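Local coordinates for hypothetical protein Aq_1549 (Aquifex aeolicus, PDB 2E8E) that belongs to the OsmC family of peroxiredoxins and probably reduces peroxides through a pair of cysteine thiols, though its function is not established, at residues V6-S11 with F16-S21. Sequence-based numbering, arbitrary orientation.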
loop_
_atom_site.group_PDB
_atom_site.type_symbol
_atom_site.label_atom_id
_atom_site.label_comp_id
_atom_site.label_asym_id
_atom_site.label_seq_id
_atom_site.Cartn_x
_atom_site.Cartn_y
_atom_site.Cartn_z
ATOM N N VAL A 6 1.192 7.279 -9.972
ATOM C CA VAL A 6 0.304 6.195 -10.352
ATOM C C VAL A 6 -0.997 6.848 -10.783
ATOM O O VAL A 6 -1.301 7.965 -10.369
ATOM C CB VAL A 6 0.044 5.196 -9.196
ATOM C CG1 VAL A 6 1.358 4.520 -8.788
ATOM C CG2 VAL A 6 -0.598 5.902 -8.021
ATOM N N GLU A 7 -1.745 6.166 -11.641
ATOM C CA GLU A 7 -3.009 6.695 -12.131
ATOM C C GLU A 7 -4.069 5.611 -12.063
ATOM O O GLU A 7 -3.839 4.475 -12.480
ATOM C CB GLU A 7 -2.866 7.184 -13.578
ATOM C CG GLU A 7 -1.714 8.154 -13.802
ATOM C CD GLU A 7 -1.725 8.772 -15.189
ATOM O OE1 GLU A 7 -1.936 8.028 -16.169
ATOM O OE2 GLU A 7 -1.516 9.999 -15.298
ATOM N N LEU A 8 -5.231 5.970 -11.533
ATOM C CA LEU A 8 -6.337 5.036 -11.403
ATOM C C LEU A 8 -7.533 5.462 -12.234
ATOM O O LEU A 8 -7.790 6.652 -12.410
ATOM C CB LEU A 8 -6.778 4.918 -9.944
ATOM C CG LEU A 8 -5.938 4.049 -9.005
ATOM C CD1 LEU A 8 -4.512 4.573 -8.931
ATOM C CD2 LEU A 8 -6.581 4.039 -7.630
ATOM N N GLU A 9 -8.259 4.471 -12.735
ATOM C CA GLU A 9 -9.454 4.711 -13.529
ATOM C C GLU A 9 -10.471 3.633 -13.170
ATOM O O GLU A 9 -10.122 2.468 -12.981
ATOM C CB GLU A 9 -9.119 4.667 -15.023
ATOM C CG GLU A 9 -10.309 4.894 -15.935
ATOM C CD GLU A 9 -9.892 5.162 -17.370
ATOM O OE1 GLU A 9 -8.993 4.452 -17.874
ATOM O OE2 GLU A 9 -10.468 6.080 -17.996
ATOM N N LEU A 10 -11.734 4.030 -13.057
ATOM C CA LEU A 10 -12.791 3.099 -12.708
ATOM C C LEU A 10 -12.797 1.940 -13.710
ATOM O O LEU A 10 -12.708 2.156 -14.921
ATOM C CB LEU A 10 -14.130 3.840 -12.714
ATOM C CG LEU A 10 -15.313 3.287 -11.922
ATOM C CD1 LEU A 10 -14.956 3.180 -10.441
ATOM C CD2 LEU A 10 -16.507 4.218 -12.122
ATOM N N SER A 11 -12.885 0.715 -13.194
ATOM C CA SER A 11 -12.894 -0.491 -14.021
ATOM C C SER A 11 -14.230 -1.224 -13.902
ATOM O O SER A 11 -14.770 -1.716 -14.893
ATOM C CB SER A 11 -11.754 -1.422 -13.602
ATOM O OG SER A 11 -11.841 -1.754 -12.227
ATOM N N PHE A 16 -10.931 0.013 -9.387
ATOM C CA PHE A 16 -10.074 0.803 -10.262
ATOM C C PHE A 16 -8.927 0.063 -10.916
ATOM O O PHE A 16 -8.253 -0.735 -10.267
ATOM C CB PHE A 16 -9.466 1.959 -9.463
ATOM C CG PHE A 16 -10.481 2.878 -8.866
ATOM C CD1 PHE A 16 -10.843 4.049 -9.523
ATOM C CD2 PHE A 16 -11.115 2.549 -7.676
ATOM C CE1 PHE A 16 -11.829 4.882 -8.999
ATOM C CE2 PHE A 16 -12.105 3.374 -7.142
ATOM C CZ PHE A 16 -12.461 4.545 -7.811
ATOM N N LEU A 17 -8.715 0.332 -12.201
ATOM C CA LEU A 17 -7.578 -0.240 -12.903
ATOM C C LEU A 17 -6.490 0.757 -12.526
ATOM O O LEU A 17 -6.603 1.961 -12.794
ATOM C CB LEU A 17 -7.821 -0.281 -14.413
ATOM C CG LEU A 17 -8.354 -1.651 -14.853
ATOM C CD1 LEU A 17 -8.864 -1.597 -16.291
ATOM C CD2 LEU A 17 -7.238 -2.688 -14.718
ATOM N N SER A 18 -5.452 0.248 -11.875
ATOM C CA SER A 18 -4.369 1.075 -11.372
ATOM C C SER A 18 -3.067 0.897 -12.132
ATOM O O SER A 18 -2.450 -0.170 -12.086
ATOM C CB SER A 18 -4.168 0.748 -9.895
ATOM O OG SER A 18 -5.423 0.714 -9.233
ATOM N N LYS A 19 -2.659 1.964 -12.811
ATOM C CA LYS A 19 -1.447 1.983 -13.621
ATOM C C LYS A 19 -0.179 2.320 -12.842
ATOM O O LYS A 19 -0.083 3.373 -12.214
ATOM C CB LYS A 19 -1.608 2.981 -14.771
ATOM C CG LYS A 19 -0.398 3.071 -15.691
ATOM C CD LYS A 19 -0.656 4.011 -16.863
ATOM C CE LYS A 19 0.506 4.001 -17.845
ATOM N NZ LYS A 19 0.280 4.915 -19.004
ATOM N N THR A 20 0.789 1.411 -12.899
ATOM C CA THR A 20 2.073 1.586 -12.229
ATOM C C THR A 20 3.169 1.359 -13.269
ATOM O O THR A 20 2.874 1.097 -14.437
ATOM C CB THR A 20 2.260 0.565 -11.092
ATOM O OG1 THR A 20 2.527 -0.727 -11.649
ATOM C CG2 THR A 20 0.992 0.485 -10.238
ATOM N N SER A 21 4.428 1.448 -12.848
ATOM C CA SER A 21 5.553 1.261 -13.762
ATOM C C SER A 21 5.665 -0.115 -14.419
ATOM O O SER A 21 6.162 -0.222 -15.538
ATOM C CB SER A 21 6.871 1.585 -13.050
ATOM O OG SER A 21 6.959 2.967 -12.760
#
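With CG anti to its carbonyl carbon (chi1 -59°), Phe16 turns its ring toward Glu9 and Leu10, while Leu10, whose CG lies anti to the backbone N (chi1 -158°), swings CD1 over one face of that ring. This CH-pi contact, Leu10 CD1 to the Phe16 ring centroid, measures 4.1 Å and is offset toward the rim; the broad apolar ring suits the place, meeting this methyl over a face while its CD1 atom touches Leu10 N (3.6 Å). Leu8 and Ser18, a non-hydrogen-bonded pair, share one face of the sheet, Leu8 CG resting on Ser18 OG at 3.4 Å. Serine is small enough to leave room for this branched leucine, whose CD2 also reaches Phe16 CB at 4.0 Å, the two side chains crossing at about a right angle. On the other face, with Glu9 and Leu17, Glu7 and Lys19 have charged ends suited to the more exposed side; OE1 and NZ stay 4.8 Å apart, so any attraction acts at a distance. The backbones join as an antiparallel hairpin: Leu17 N to Glu9 O (2.7 Å) and Lys19 N to Glu7 O (2.8 Å) are the shorter bonds. Strand 24-28 pairs with the other edge of 15-19, and residues 6-9 pair antiparallel with a strand of the second subunit, carrying the sheet across the dimer interface.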